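Local coordinates for DNA mismatch repair protein MLH3 (Saccharomyces cerevisiae S288C, PDB 6RMN), which takes part in DNA mismatch repair, correcting insertion-deletion loops as a component of the MutLbeta heterodimer, and is represented here by its zinc-binding C-terminal part, at residues 56-61 and 217-222; 66-71 and 101-106; 94-99 and 148-153; 140-145 and 182-187. One frame throughout, in Å; residues are numbered along the deposited sequence.

From the N terminus, helix 48-69 supplies the first half of two contacts: contact 1 opens at 56-61 and contact 2 at 66-71. Contact 3 opens at 94-99 on helix 87-101 before contact 2 closes where that helix ends, at 101-106, so these two cross. Helix 136-151 then opens contact 4 at 140-145 and closes contact 3 at 148-153, which makes contacts 3 and 4 cross as well. Contact 4 closes at 182-187 on helix 183-196, in series with contact 2, the two touching through Trp103 and Pro182. Contact 1 closes last, at 217-222 in the loop after helix 206-216, enclosing the other three; Phe61 beside His186 joins it to contact 4.

Contact 1 (56-61 and 217-222); sequences RLEELF and SRCHNP
Glu58 accepts hydrogen bonds from two consecutive backbone amides, which hold the loop 217-222 to the helix. His220 N donates to Glu58 OE1 at 2.7 Å and Asn221 N to Glu58 OE2 at 3.0 Å. Both bonds are nearly straight, 168° at the hydrogen, and each oxygen uses its syn lone pair, the one on the side of its twin. The two amides thereby hold the carboxylate by both oxygens, which should fix its rotation about the last bond. Reach comes from the chain itself: CG lies anti to the carbonyl carbon (chi1 -63°), and beyond it the chain runs extended toward the loop. A salt bridge from Arg54 NE to OE2 adds a charged partner, probably favouring the ionised form of this buried acid.

Van der Waals contacts complete the fit. Glu58 OE1 rests 3.3 Å from Cys219 CA and 3.4 Å from Cys219 CB, while the backbone of His220 rather than its ring faces the acid; that ring stacks on Trp175.

Helix 48-69, which also carries the zinc ligands His49 and Glu53, meets two neighbours here: Leu57 and Phe61 pack on helix 183-196, whereas Glu58 holds the loop leading from helix 206-216 toward strand 232-234.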
loop_
_atom_site.group_PDB
_atom_site.type_symbol
_atom_site.label_atom_id
_atom_site.label_comp_id
_atom_site.label_asym_id
_atom_site.label_seq_id
_atom_site.Cartn_x
_atom_site.Cartn_y
_atom_site.Cartn_z
ATOM N N ARG B 56 -2.393 -1.796 -20.721
ATOM C CA ARG B 56 -3.218 -2.153 -21.868
ATOM C C ARG B 56 -2.655 -1.642 -23.180
ATOM O O ARG B 56 -2.691 -2.381 -24.160
ATOM C CB ARG B 56 -4.670 -1.711 -21.653
ATOM C CG ARG B 56 -5.422 -2.627 -20.707
ATOM C CD ARG B 56 -6.853 -2.175 -20.500
ATOM N NE ARG B 56 -7.552 -3.010 -19.512
ATOM C CZ ARG B 56 -8.193 -4.143 -19.791
ATOM N NH1 ARG B 56 -8.242 -4.598 -21.032
ATOM N NH2 ARG B 56 -8.781 -4.833 -18.825
ATOM N N LEU B 57 -2.096 -0.410 -23.186
ATOM C CA LEU B 57 -1.484 0.212 -24.355
ATOM C C LEU B 57 -0.255 -0.542 -24.808
ATOM O O LEU B 57 -0.155 -0.892 -25.981
ATOM C CB LEU B 57 -1.144 1.701 -24.117
ATOM C CG LEU B 57 -0.493 2.409 -25.315
ATOM C CD1 LEU B 57 -1.516 2.699 -26.420
ATOM C CD2 LEU B 57 0.243 3.629 -24.882
ATOM N N GLU B 58 0.659 -0.818 -23.884
ATOM C CA GLU B 58 1.887 -1.552 -24.184
ATOM C C GLU B 58 1.610 -2.980 -24.739
ATOM O O GLU B 58 2.378 -3.447 -25.586
ATOM C CB GLU B 58 2.822 -1.551 -22.972
ATOM C CG GLU B 58 3.278 -0.145 -22.607
ATOM C CD GLU B 58 4.616 -0.037 -21.907
ATOM O OE1 GLU B 58 5.268 -1.088 -21.723
ATOM O OE2 GLU B 58 5.019 1.096 -21.556
ATOM N N GLU B 59 0.479 -3.630 -24.316
ATOM C CA GLU B 59 0.040 -4.934 -24.818
ATOM C C GLU B 59 -0.439 -4.777 -26.256
ATOM O O GLU B 59 -0.137 -5.628 -27.099
ATOM C CB GLU B 59 -1.103 -5.511 -23.956
ATOM C CG GLU B 59 -0.653 -6.091 -22.618
ATOM C CD GLU B 59 -1.702 -6.417 -21.560
ATOM O OE1 GLU B 59 -2.913 -6.177 -21.786
ATOM O OE2 GLU B 59 -1.294 -6.918 -20.485
ATOM N N LEU B 60 -1.189 -3.690 -26.535
ATOM C CA LEU B 60 -1.747 -3.380 -27.864
ATOM C C LEU B 60 -0.654 -3.072 -28.872
ATOM O O LEU B 60 -0.711 -3.562 -30.007
ATOM C CB LEU B 60 -2.778 -2.227 -27.794
ATOM C CG LEU B 60 -4.154 -2.553 -27.175
ATOM C CD1 LEU B 60 -4.986 -1.322 -27.022
ATOM C CD2 LEU B 60 -4.906 -3.573 -27.991
ATOM N N PHE B 61 0.347 -2.276 -28.445
ATOM C CA PHE B 61 1.519 -1.919 -29.222
ATOM C C PHE B 61 2.347 -3.148 -29.548
ATOM O O PHE B 61 2.691 -3.346 -30.716
ATOM C CB PHE B 61 2.352 -0.837 -28.516
ATOM C CG PHE B 61 2.103 0.527 -29.113
ATOM C CD1 PHE B 61 2.673 0.888 -30.328
ATOM C CD2 PHE B 61 1.243 1.426 -28.499
ATOM C CE1 PHE B 61 2.409 2.137 -30.899
ATOM C CE2 PHE B 61 0.967 2.667 -29.082
ATOM C CZ PHE B 61 1.551 3.014 -30.275
ATOM N N SER B 217 5.110 -2.188 -13.251
ATOM C CA SER B 217 6.565 -2.194 -13.080
ATOM C C SER B 217 7.307 -2.934 -14.209
ATOM O O SER B 217 8.531 -2.823 -14.300
ATOM C CB SER B 217 6.941 -2.774 -11.714
ATOM O OG SER B 217 6.758 -4.181 -11.681
ATOM N N ARG B 218 6.578 -3.698 -15.046
ATOM C CA ARG B 218 7.162 -4.460 -16.153
ATOM C C ARG B 218 7.051 -3.722 -17.484
ATOM O O ARG B 218 7.619 -4.174 -18.483
ATOM C CB ARG B 218 6.587 -5.890 -16.240
ATOM C CG ARG B 218 7.147 -6.829 -15.156
ATOM C CD ARG B 218 6.837 -8.310 -15.377
ATOM N NE ARG B 218 5.427 -8.589 -15.697
ATOM C CZ ARG B 218 4.461 -8.785 -14.801
ATOM N NH1 ARG B 218 4.724 -8.715 -13.503
ATOM N NH2 ARG B 218 3.223 -9.041 -15.199
ATOM N N CYS B 219 6.344 -2.567 -17.472
ATOM C CA CYS B 219 6.122 -1.677 -18.609
ATOM C C CYS B 219 7.384 -0.927 -18.971
ATOM O O CYS B 219 8.234 -0.700 -18.110
ATOM C CB CYS B 219 4.975 -0.713 -18.328
ATOM S SG CYS B 219 3.337 -1.484 -18.345
ATOM N N HIS B 220 7.492 -0.518 -20.248
ATOM C CA HIS B 220 8.622 0.253 -20.752
ATOM C C HIS B 220 8.553 1.662 -20.187
ATOM O O HIS B 220 9.571 2.179 -19.764
ATOM C CB HIS B 220 8.666 0.250 -22.291
ATOM C CG HIS B 220 9.851 0.985 -22.837
ATOM N ND1 HIS B 220 11.128 0.481 -22.709
ATOM C CD2 HIS B 220 9.913 2.186 -23.454
ATOM C CE1 HIS B 220 11.924 1.379 -23.263
ATOM N NE2 HIS B 220 11.235 2.421 -23.721
ATOM N N ASN B 221 7.357 2.258 -20.127
ATOM C CA ASN B 221 7.183 3.588 -19.535
ATOM C C ASN B 221 6.040 3.577 -18.494
ATOM O O ASN B 221 4.921 3.947 -18.811
ATOM C CB ASN B 221 6.982 4.658 -20.626
ATOM C CG ASN B 221 6.755 6.084 -20.155
ATOM O OD1 ASN B 221 6.237 6.907 -20.906
ATOM N ND2 ASN B 221 7.136 6.428 -18.928
ATOM N N PRO B 222 6.295 3.177 -17.236
ATOM C CA PRO B 222 5.196 3.153 -16.248
ATOM C C PRO B 222 4.790 4.500 -15.651
ATOM O O PRO B 222 3.855 4.543 -14.849
ATOM C CB PRO B 222 5.726 2.219 -15.150
ATOM C CG PRO B 222 7.194 2.271 -15.250
ATOM C CD PRO B 222 7.564 2.674 -16.661
#

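Contact 2 (66-71 and 101-106); sequences TEVVTG and KKWGIG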
loop_
_atom_site.group_PDB
_atom_site.type_symbol
_atom_site.label_atom_id
_atom_site.label_comp_id
_atom_site.label_asym_id
_atom_site.label_seq_id
_atom_site.Cartn_x
_atom_site.Cartn_y
_atom_site.Cartn_z
ATOM N N THR B 66 4.409 -6.740 -33.580
ATOM C CA THR B 66 4.805 -8.140 -33.816
ATOM C C THR B 66 4.214 -8.578 -35.159
ATOM O O THR B 66 4.912 -9.222 -35.937
ATOM C CB THR B 66 4.383 -9.047 -32.634
ATOM O OG1 THR B 66 5.065 -8.598 -31.475
ATOM C CG2 THR B 66 4.730 -10.510 -32.843
ATOM N N GLU B 67 2.962 -8.168 -35.455
ATOM C CA GLU B 67 2.278 -8.475 -36.713
ATOM C C GLU B 67 2.955 -7.796 -37.910
ATOM O O GLU B 67 3.148 -8.426 -38.951
ATOM C CB GLU B 67 0.811 -8.025 -36.656
ATOM C CG GLU B 67 -0.102 -8.912 -35.831
ATOM C CD GLU B 67 -1.460 -8.288 -35.576
ATOM O OE1 GLU B 67 -2.275 -8.209 -36.526
ATOM O OE2 GLU B 67 -1.709 -7.874 -34.421
ATOM N N VAL B 68 3.276 -6.507 -37.772
ATOM C CA VAL B 68 3.881 -5.699 -38.831
ATOM C C VAL B 68 5.290 -6.206 -39.187
ATOM O O VAL B 68 5.569 -6.446 -40.367
ATOM C CB VAL B 68 3.819 -4.185 -38.461
ATOM C CG1 VAL B 68 4.717 -3.331 -39.357
ATOM C CG2 VAL B 68 2.378 -3.679 -38.500
ATOM N N VAL B 69 6.145 -6.411 -38.167
ATOM C CA VAL B 69 7.530 -6.878 -38.316
ATOM C C VAL B 69 7.607 -8.311 -38.898
ATOM O O VAL B 69 8.561 -8.607 -39.613
ATOM C CB VAL B 69 8.330 -6.709 -36.987
ATOM C CG1 VAL B 69 9.688 -7.406 -37.034
ATOM C CG2 VAL B 69 8.509 -5.231 -36.642
ATOM N N THR B 70 6.605 -9.176 -38.634
ATOM C CA THR B 70 6.602 -10.570 -39.123
ATOM C C THR B 70 5.759 -10.780 -40.406
ATOM O O THR B 70 5.674 -11.903 -40.909
ATOM C CB THR B 70 6.187 -11.545 -37.999
ATOM O OG1 THR B 70 4.829 -11.293 -37.622
ATOM C CG2 THR B 70 7.111 -11.478 -36.774
ATOM N N GLY B 71 5.165 -9.707 -40.924
ATOM C CA GLY B 71 4.336 -9.749 -42.125
ATOM C C GLY B 71 3.052 -10.540 -41.951
ATOM O O GLY B 71 2.613 -11.228 -42.876
ATOM N N LYS B 101 2.183 -0.213 -47.540
ATOM C CA LYS B 101 1.921 -1.664 -47.629
ATOM C C LYS B 101 2.262 -2.381 -46.313
ATOM O O LYS B 101 1.578 -3.335 -45.954
ATOM C CB LYS B 101 2.692 -2.326 -48.800
ATOM C CG LYS B 101 2.284 -1.881 -50.208
ATOM C CD LYS B 101 1.112 -2.684 -50.800
ATOM C CE LYS B 101 0.686 -2.164 -52.155
ATOM N NZ LYS B 101 -0.611 -2.749 -52.585
ATOM N N LYS B 102 3.294 -1.912 -45.592
ATOM C CA LYS B 102 3.735 -2.475 -44.302
ATOM C C LYS B 102 2.668 -2.341 -43.202
ATOM O O LYS B 102 2.674 -3.114 -42.242
ATOM C CB LYS B 102 5.036 -1.799 -43.833
ATOM C CG LYS B 102 6.201 -1.944 -44.802
ATOM C CD LYS B 102 7.350 -1.045 -44.398
ATOM C CE LYS B 102 8.431 -1.056 -45.438
ATOM N NZ LYS B 102 9.586 -0.219 -45.040
ATOM N N TRP B 103 1.772 -1.347 -43.338
ATOM C CA TRP B 103 0.688 -1.078 -42.398
ATOM C C TRP B 103 -0.672 -1.581 -42.900
ATOM O O TRP B 103 -1.695 -1.205 -42.343
ATOM C CB TRP B 103 0.632 0.423 -42.067
ATOM C CG TRP B 103 1.896 0.937 -41.447
ATOM C CD1 TRP B 103 2.871 1.673 -42.059
ATOM C CD2 TRP B 103 2.361 0.676 -40.113
ATOM N NE1 TRP B 103 3.896 1.927 -41.173
ATOM C CE2 TRP B 103 3.614 1.314 -39.974
ATOM C CE3 TRP B 103 1.833 -0.028 -39.016
ATOM C CZ2 TRP B 103 4.330 1.300 -38.772
ATOM C CZ3 TRP B 103 2.557 -0.060 -37.833
ATOM C CH2 TRP B 103 3.806 0.569 -37.731
ATOM N N GLY B 104 -0.667 -2.433 -43.926
ATOM C CA GLY B 104 -1.878 -3.011 -44.496
ATOM C C GLY B 104 -2.650 -2.098 -45.428
ATOM O O GLY B 104 -3.750 -2.453 -45.862
ATOM N N ILE B 105 -2.086 -0.921 -45.751
ATOM C CA ILE B 105 -2.712 0.060 -46.638
ATOM C C ILE B 105 -2.167 -0.180 -48.048
ATOM O O ILE B 105 -1.021 0.166 -48.334
ATOM C CB ILE B 105 -2.511 1.524 -46.115
ATOM C CG1 ILE B 105 -3.047 1.690 -44.668
ATOM C CG2 ILE B 105 -3.125 2.570 -47.075
ATOM C CD1 ILE B 105 -2.252 2.594 -43.804
ATOM N N GLY B 106 -2.984 -0.825 -48.889
ATOM C CA GLY B 106 -2.626 -1.173 -50.256
ATOM C C GLY B 106 -3.348 -0.332 -51.281
ATOM O O GLY B 106 -4.576 -0.327 -51.315
#
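Two helix C-termini meet where Val68, in the last turn of helix 48-69, packs on Lys102 and Trp103, in the turn that ends helix 87-101. Val68 CG2 touches the six-membered part of the indole, 3.7 Å from Trp103 CZ3. The other methyl, Val68 CG1, stands 4.2 Å above the indole plane, offset toward the rim, and lies 3.5 Å from Lys102 O. With CG1 anti to the backbone N (chi1 166°) and CG2 anti to the carbonyl carbon, both branches are turned to the turn residues. Met158 packs against Val68 and Trp103 alike, and Pro182 also touches the indole. The amine of Lys102 leads away to Met158 O and a salt bridge with Glu99.

Within helix 48-69, Thr66 O accepts Thr70 N at 3.2 Å and Thr70 OG1 at 2.7 Å, the two donors arriving from opposite faces of its carbonyl plane. Each helix closes in a Schellman motif with a glycine of positive phi: Gly71 (66°), whose N makes a weak bond to Val68 O, and Gly104 (79°), whose N bonds Lys101 O within a type I beta turn while Ile105 N reaches back to Phe100 O.

Contact 3 (94-99 and 148-153); sequences KHYQSE and HDLKDF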
loop_
_atom_site.group_PDB
_atom_site.type_symbol
_atom_site.label_atom_id
_atom_site.label_comp_id
_atom_site.label_asym_id
_atom_site.label_seq_id
_atom_site.Cartn_x
_atom_site.Cartn_y
_atom_site.Cartn_z
ATOM N N LYS B 94 2.817 7.806 -54.648
ATOM C CA LYS B 94 3.623 6.954 -55.534
ATOM C C LYS B 94 4.962 6.640 -54.854
ATOM O O LYS B 94 5.381 5.480 -54.823
ATOM C CB LYS B 94 3.863 7.654 -56.884
ATOM C CG LYS B 94 3.793 6.712 -58.077
ATOM C CD LYS B 94 3.870 7.478 -59.391
ATOM C CE LYS B 94 3.625 6.591 -60.587
ATOM N NZ LYS B 94 3.673 7.357 -61.863
ATOM N N HIS B 95 5.581 7.678 -54.254
ATOM C CA HIS B 95 6.843 7.628 -53.527
ATOM C C HIS B 95 6.776 6.742 -52.286
ATOM O O HIS B 95 7.751 6.046 -52.007
ATOM C CB HIS B 95 7.267 9.060 -53.130
ATOM C CG HIS B 95 8.648 9.180 -52.565
ATOM N ND1 HIS B 95 8.914 8.894 -51.238
ATOM C CD2 HIS B 95 9.789 9.604 -53.155
ATOM C CE1 HIS B 95 10.203 9.136 -51.066
ATOM N NE2 HIS B 95 10.774 9.566 -52.191
ATOM N N TYR B 96 5.657 6.785 -51.525
ATOM C CA TYR B 96 5.540 6.027 -50.273
ATOM C C TYR B 96 4.606 4.798 -50.329
ATOM O O TYR B 96 4.267 4.267 -49.273
ATOM C CB TYR B 96 5.149 6.962 -49.114
ATOM C CG TYR B 96 6.236 7.948 -48.743
ATOM C CD1 TYR B 96 7.457 7.513 -48.228
ATOM C CD2 TYR B 96 6.040 9.320 -48.881
ATOM C CE1 TYR B 96 8.452 8.415 -47.865
ATOM C CE2 TYR B 96 7.033 10.232 -48.523
ATOM C CZ TYR B 96 8.238 9.774 -48.018
ATOM O OH TYR B 96 9.228 10.663 -47.674
ATOM N N GLN B 97 4.263 4.297 -51.540
ATOM C CA GLN B 97 3.409 3.107 -51.716
ATOM C C GLN B 97 3.909 1.882 -50.920
ATOM O O GLN B 97 3.126 1.232 -50.233
ATOM C CB GLN B 97 3.251 2.774 -53.211
ATOM C CG GLN B 97 2.179 1.728 -53.494
ATOM C CD GLN B 97 2.267 1.201 -54.894
ATOM O OE1 GLN B 97 1.888 1.871 -55.854
ATOM N NE2 GLN B 97 2.767 -0.016 -55.039
ATOM N N SER B 98 5.221 1.610 -51.003
ATOM C CA SER B 98 5.960 0.530 -50.334
ATOM C C SER B 98 5.851 0.643 -48.810
ATOM O O SER B 98 5.675 -0.370 -48.118
ATOM C CB SER B 98 7.429 0.582 -50.749
ATOM O OG SER B 98 7.979 1.869 -50.504
ATOM N N GLU B 99 5.942 1.880 -48.296
ATOM C CA GLU B 99 5.831 2.185 -46.873
ATOM C C GLU B 99 4.416 1.900 -46.329
ATOM O O GLU B 99 4.287 1.235 -45.293
ATOM C CB GLU B 99 6.285 3.629 -46.603
ATOM C CG GLU B 99 6.790 3.878 -45.193
ATOM C CD GLU B 99 7.706 2.823 -44.603
ATOM O OE1 GLU B 99 8.674 2.421 -45.288
ATOM O OE2 GLU B 99 7.453 2.400 -43.451
ATOM N N HIS B 148 3.013 13.137 -45.182
ATOM C CA HIS B 148 3.684 14.390 -44.826
ATOM C C HIS B 148 4.598 14.173 -43.630
ATOM O O HIS B 148 5.667 14.765 -43.582
ATOM C CB HIS B 148 2.680 15.524 -44.551
ATOM C CG HIS B 148 2.002 16.035 -45.780
ATOM N ND1 HIS B 148 2.724 16.547 -46.851
ATOM C CD2 HIS B 148 0.683 16.112 -46.068
ATOM C CE1 HIS B 148 1.824 16.886 -47.759
ATOM N NE2 HIS B 148 0.582 16.648 -47.330
ATOM N N ASP B 149 4.210 13.289 -42.688
ATOM C CA ASP B 149 5.049 12.957 -41.535
ATOM C C ASP B 149 6.383 12.362 -42.010
ATOM O O ASP B 149 7.445 12.774 -41.545
ATOM C CB ASP B 149 4.308 12.022 -40.544
ATOM C CG ASP B 149 3.432 12.755 -39.539
ATOM O OD1 ASP B 149 3.548 14.008 -39.446
ATOM O OD2 ASP B 149 2.641 12.080 -38.830
ATOM N N LEU B 150 6.313 11.460 -43.002
ATOM C CA LEU B 150 7.460 10.798 -43.614
ATOM C C LEU B 150 8.307 11.765 -44.402
ATOM O O LEU B 150 9.527 11.788 -44.217
ATOM C CB LEU B 150 7.009 9.635 -44.513
ATOM C CG LEU B 150 6.390 8.443 -43.804
ATOM C CD1 LEU B 150 5.539 7.623 -44.757
ATOM C CD2 LEU B 150 7.446 7.589 -43.144
ATOM N N LYS B 151 7.670 12.589 -45.254
ATOM C CA LYS B 151 8.394 13.537 -46.084
ATOM C C LYS B 151 9.005 14.696 -45.273
ATOM O O LYS B 151 10.035 15.228 -45.687
ATOM C CB LYS B 151 7.533 14.023 -47.276
ATOM C CG LYS B 151 6.687 15.282 -47.060
ATOM C CD LYS B 151 6.930 16.278 -48.181
ATOM C CE LYS B 151 6.356 17.646 -47.906
ATOM N NZ LYS B 151 6.788 18.636 -48.940
ATOM N N ASP B 152 8.404 15.059 -44.121
ATOM C CA ASP B 152 8.892 16.165 -43.297
ATOM C C ASP B 152 9.810 15.724 -42.135
ATOM O O ASP B 152 10.186 16.556 -41.299
ATOM C CB ASP B 152 7.725 17.046 -42.810
ATOM C CG ASP B 152 7.065 17.850 -43.925
ATOM O OD1 ASP B 152 7.794 18.356 -44.813
ATOM O OD2 ASP B 152 5.825 17.986 -43.903
ATOM N N PHE B 153 10.256 14.438 -42.160
ATOM C CA PHE B 153 11.193 13.807 -41.215
ATOM C C PHE B 153 10.697 13.860 -39.772
ATOM O O PHE B 153 11.498 13.953 -38.843
ATOM C CB PHE B 153 12.640 14.368 -41.347
ATOM C CG PHE B 153 13.031 14.775 -42.740
ATOM C CD1 PHE B 153 13.424 13.825 -43.676
ATOM C CD2 PHE B 153 12.976 16.107 -43.135
ATOM C CE1 PHE B 153 13.749 14.199 -44.978
ATOM C CE2 PHE B 153 13.307 16.481 -44.438
ATOM C CZ PHE B 153 13.679 15.523 -45.351
#
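Tyr96 and Leu150 share the same first torsion, CG anti to the carbonyl carbon (chi1 -68° in each). Both CB atoms already face the other helix; chi1 then sets the course of the phenol and of the leucine branches, which run past one another in opposite directions. The Tyr96 torsion brings a face of the phenol over Leu150 CB, 4.0 Å from the Tyr96 ring centroid and 20° off its normal, a CH-pi contact. Leu150 CD1 lies 4.0 Å from Tyr96 CD1. On the opposite face His95 ND1 stands 3.3 Å above the plane over the ring centre, the imidazole coming edge-on, so that the phenol has His95 on one face and Leu150 on the other. Tyr96 OH is 3.4 Å from Lys151 CA, but its angle to Lys151 N is too poor for a hydrogen bond.

Glu99 contributes its aliphatic part, with CG 4.0 Å from Leu150 CD1; a bend at chi2 (43°) turns its carboxylate off to Lys102 NZ and Met158 N. Without the phenol, as with an alanine here, Leu150 CB is likely to lose its aromatic face and a gap to open between the two helices.

Helix 87-101, kinked at residues 98-99, thus packs on the C-terminal end of helix 136-151, while Lys94 and Gln97 touch strand 106-110 and Leu92 meets His148 and Lys151.

Contact 4 (140-145 and 182-187); sequences KMVLLQ and PTVFHE
Val184, Gln145 and Val142 bury the most surface here. The two valines cross at about a right angle, branch against branch: Val142 CG1 is 3.7 Å from Val184 CG1, and Val142 CG2 is 3.9 Å from Val184 CG2. Val184 holds CG1 between its backbone N and carbonyl carbon (chi1 65°), which leaves CG2 anti to N and presents both methyls to Val142. Trimming Val142 to an alanine takes away both its methyls and would probably leave a gap beside those of Val184, with less for them to pack on.

Helix 183-196 begins here, with Pro182 at its N-cap, and its axis passes the segment 140-145 at 10.5 Å with 115° between the two directions. Amides in such a first turn lack acceptors from a preceding turn, and a water serves Val184 N instead: its oxygen accepts from Val184 N at 3.0 Å and donates to Gln145 OE1 at 2.8 Å. Extended beyond CG, the Gln145 side chain crosses Thr183 roughly at right angles, its OE1 3.8 Å from Thr183 CB. Leu128 of helix 126-132 packs against both valines, and Tyr138 touches Val184.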
loop_
_atom_site.group_PDB
_atom_site.type_symbol
_atom_site.label_atom_id
_atom_site.label_comp_id
_atom_site.label_asym_id
_atom_site.label_seq_id
_atom_site.Cartn_x
_atom_site.Cartn_y
_atom_site.Cartn_z
ATOM N N LYS B 140 -8.485 10.114 -46.769
ATOM C CA LYS B 140 -7.512 10.940 -47.489
ATOM C C LYS B 140 -6.681 11.755 -46.478
ATOM O O LYS B 140 -5.447 11.707 -46.530
ATOM C CB LYS B 140 -8.207 11.872 -48.498
ATOM C CG LYS B 140 -7.224 12.681 -49.343
ATOM C CD LYS B 140 -7.913 13.632 -50.293
ATOM C CE LYS B 140 -6.914 14.350 -51.167
ATOM N NZ LYS B 140 -7.575 15.235 -52.164
ATOM N N MET B 141 -7.362 12.455 -45.542
ATOM C CA MET B 141 -6.727 13.275 -44.513
ATOM C C MET B 141 -5.721 12.474 -43.683
ATOM O O MET B 141 -4.619 12.955 -43.428
ATOM C CB MET B 141 -7.784 13.911 -43.597
ATOM C CG MET B 141 -7.261 15.077 -42.807
ATOM S SD MET B 141 -7.574 14.912 -41.041
ATOM C CE MET B 141 -6.020 14.080 -40.487
ATOM N N VAL B 142 -6.101 11.249 -43.298
ATOM C CA VAL B 142 -5.328 10.335 -42.457
ATOM C C VAL B 142 -4.083 9.798 -43.193
ATOM O O VAL B 142 -3.013 9.758 -42.598
ATOM C CB VAL B 142 -6.275 9.246 -41.891
ATOM C CG1 VAL B 142 -5.600 7.897 -41.726
ATOM C CG2 VAL B 142 -6.866 9.708 -40.576
ATOM N N LEU B 143 -4.212 9.445 -44.471
ATOM C CA LEU B 143 -3.102 8.960 -45.296
ATOM C C LEU B 143 -2.115 10.095 -45.653
ATOM O O LEU B 143 -0.901 9.877 -45.603
ATOM C CB LEU B 143 -3.623 8.224 -46.553
ATOM C CG LEU B 143 -4.533 6.993 -46.289
ATOM C CD1 LEU B 143 -4.939 6.327 -47.584
ATOM C CD2 LEU B 143 -3.881 5.982 -45.376
ATOM N N LEU B 144 -2.636 11.307 -45.960
ATOM C CA LEU B 144 -1.822 12.490 -46.252
ATOM C C LEU B 144 -0.994 12.891 -45.043
ATOM O O LEU B 144 0.175 13.229 -45.211
ATOM C CB LEU B 144 -2.676 13.684 -46.696
ATOM C CG LEU B 144 -3.051 13.734 -48.159
ATOM C CD1 LEU B 144 -4.168 14.714 -48.376
ATOM C CD2 LEU B 144 -1.852 14.094 -49.039
ATOM N N GLN B 145 -1.597 12.858 -43.837
ATOM C CA GLN B 145 -0.950 13.181 -42.560
ATOM C C GLN B 145 0.315 12.313 -42.373
ATOM O O GLN B 145 1.390 12.873 -42.141
ATOM C CB GLN B 145 -1.947 13.004 -41.401
ATOM C CG GLN B 145 -1.458 13.453 -40.026
ATOM C CD GLN B 145 -2.356 12.891 -38.944
ATOM O OE1 GLN B 145 -2.564 11.673 -38.835
ATOM N NE2 GLN B 145 -2.917 13.766 -38.121
ATOM N N PRO B 182 2.155 5.164 -37.510
ATOM C CA PRO B 182 1.376 6.349 -37.919
ATOM C C PRO B 182 0.478 6.878 -36.793
ATOM O O PRO B 182 -0.038 6.085 -36.011
ATOM C CB PRO B 182 0.568 5.843 -39.118
ATOM C CG PRO B 182 1.372 4.706 -39.651
ATOM C CD PRO B 182 1.931 4.039 -38.440
ATOM N N THR B 183 0.331 8.224 -36.698
ATOM C CA THR B 183 -0.469 8.930 -35.687
ATOM C C THR B 183 -1.886 8.349 -35.547
ATOM O O THR B 183 -2.375 8.217 -34.424
ATOM C CB THR B 183 -0.468 10.451 -35.964
ATOM O OG1 THR B 183 0.885 10.908 -36.020
ATOM C CG2 THR B 183 -1.227 11.259 -34.901
ATOM N N VAL B 184 -2.521 7.976 -36.678
ATOM C CA VAL B 184 -3.868 7.391 -36.678
ATOM C C VAL B 184 -3.905 6.053 -35.922
ATOM O O VAL B 184 -4.905 5.765 -35.279
ATOM C CB VAL B 184 -4.492 7.299 -38.097
ATOM C CG1 VAL B 184 -3.720 6.330 -39.002
ATOM C CG2 VAL B 184 -5.981 6.935 -38.024
ATOM N N PHE B 185 -2.823 5.254 -35.987
ATOM C CA PHE B 185 -2.757 3.978 -35.290
ATOM C C PHE B 185 -2.611 4.197 -33.779
ATOM O O PHE B 185 -3.339 3.587 -33.006
ATOM C CB PHE B 185 -1.669 3.077 -35.878
ATOM C CG PHE B 185 -2.023 2.497 -37.222
ATOM C CD1 PHE B 185 -2.846 1.390 -37.324
ATOM C CD2 PHE B 185 -1.517 3.045 -38.388
ATOM C CE1 PHE B 185 -3.177 0.856 -38.578
ATOM C CE2 PHE B 185 -1.843 2.510 -39.640
ATOM C CZ PHE B 185 -2.674 1.423 -39.726
ATOM N N HIS B 186 -1.740 5.140 -33.380
ATOM C CA HIS B 186 -1.496 5.594 -32.011
ATOM C C HIS B 186 -2.820 6.008 -31.350
ATOM O O HIS B 186 -3.145 5.523 -30.265
ATOM C CB HIS B 186 -0.574 6.820 -32.068
ATOM C CG HIS B 186 0.670 6.706 -31.261
ATOM N ND1 HIS B 186 0.628 6.593 -29.878
ATOM C CD2 HIS B 186 1.960 6.758 -31.661
ATOM C CE1 HIS B 186 1.890 6.563 -29.486
ATOM N NE2 HIS B 186 2.730 6.650 -30.526
ATOM N N GLU B 187 -3.596 6.877 -32.042
ATOM C CA GLU B 187 -4.905 7.397 -31.632
ATOM C C GLU B 187 -5.899 6.280 -31.387
ATOM O O GLU B 187 -6.562 6.287 -30.348
ATOM C CB GLU B 187 -5.441 8.387 -32.669
ATOM C CG GLU B 187 -4.729 9.736 -32.653
ATOM C CD GLU B 187 -5.004 10.702 -33.797
ATOM O OE1 GLU B 187 -5.787 10.362 -34.715
ATOM O OE2 GLU B 187 -4.423 11.812 -33.770
HETATM O O HOH W 1 -1.545 9.154 -39.315
#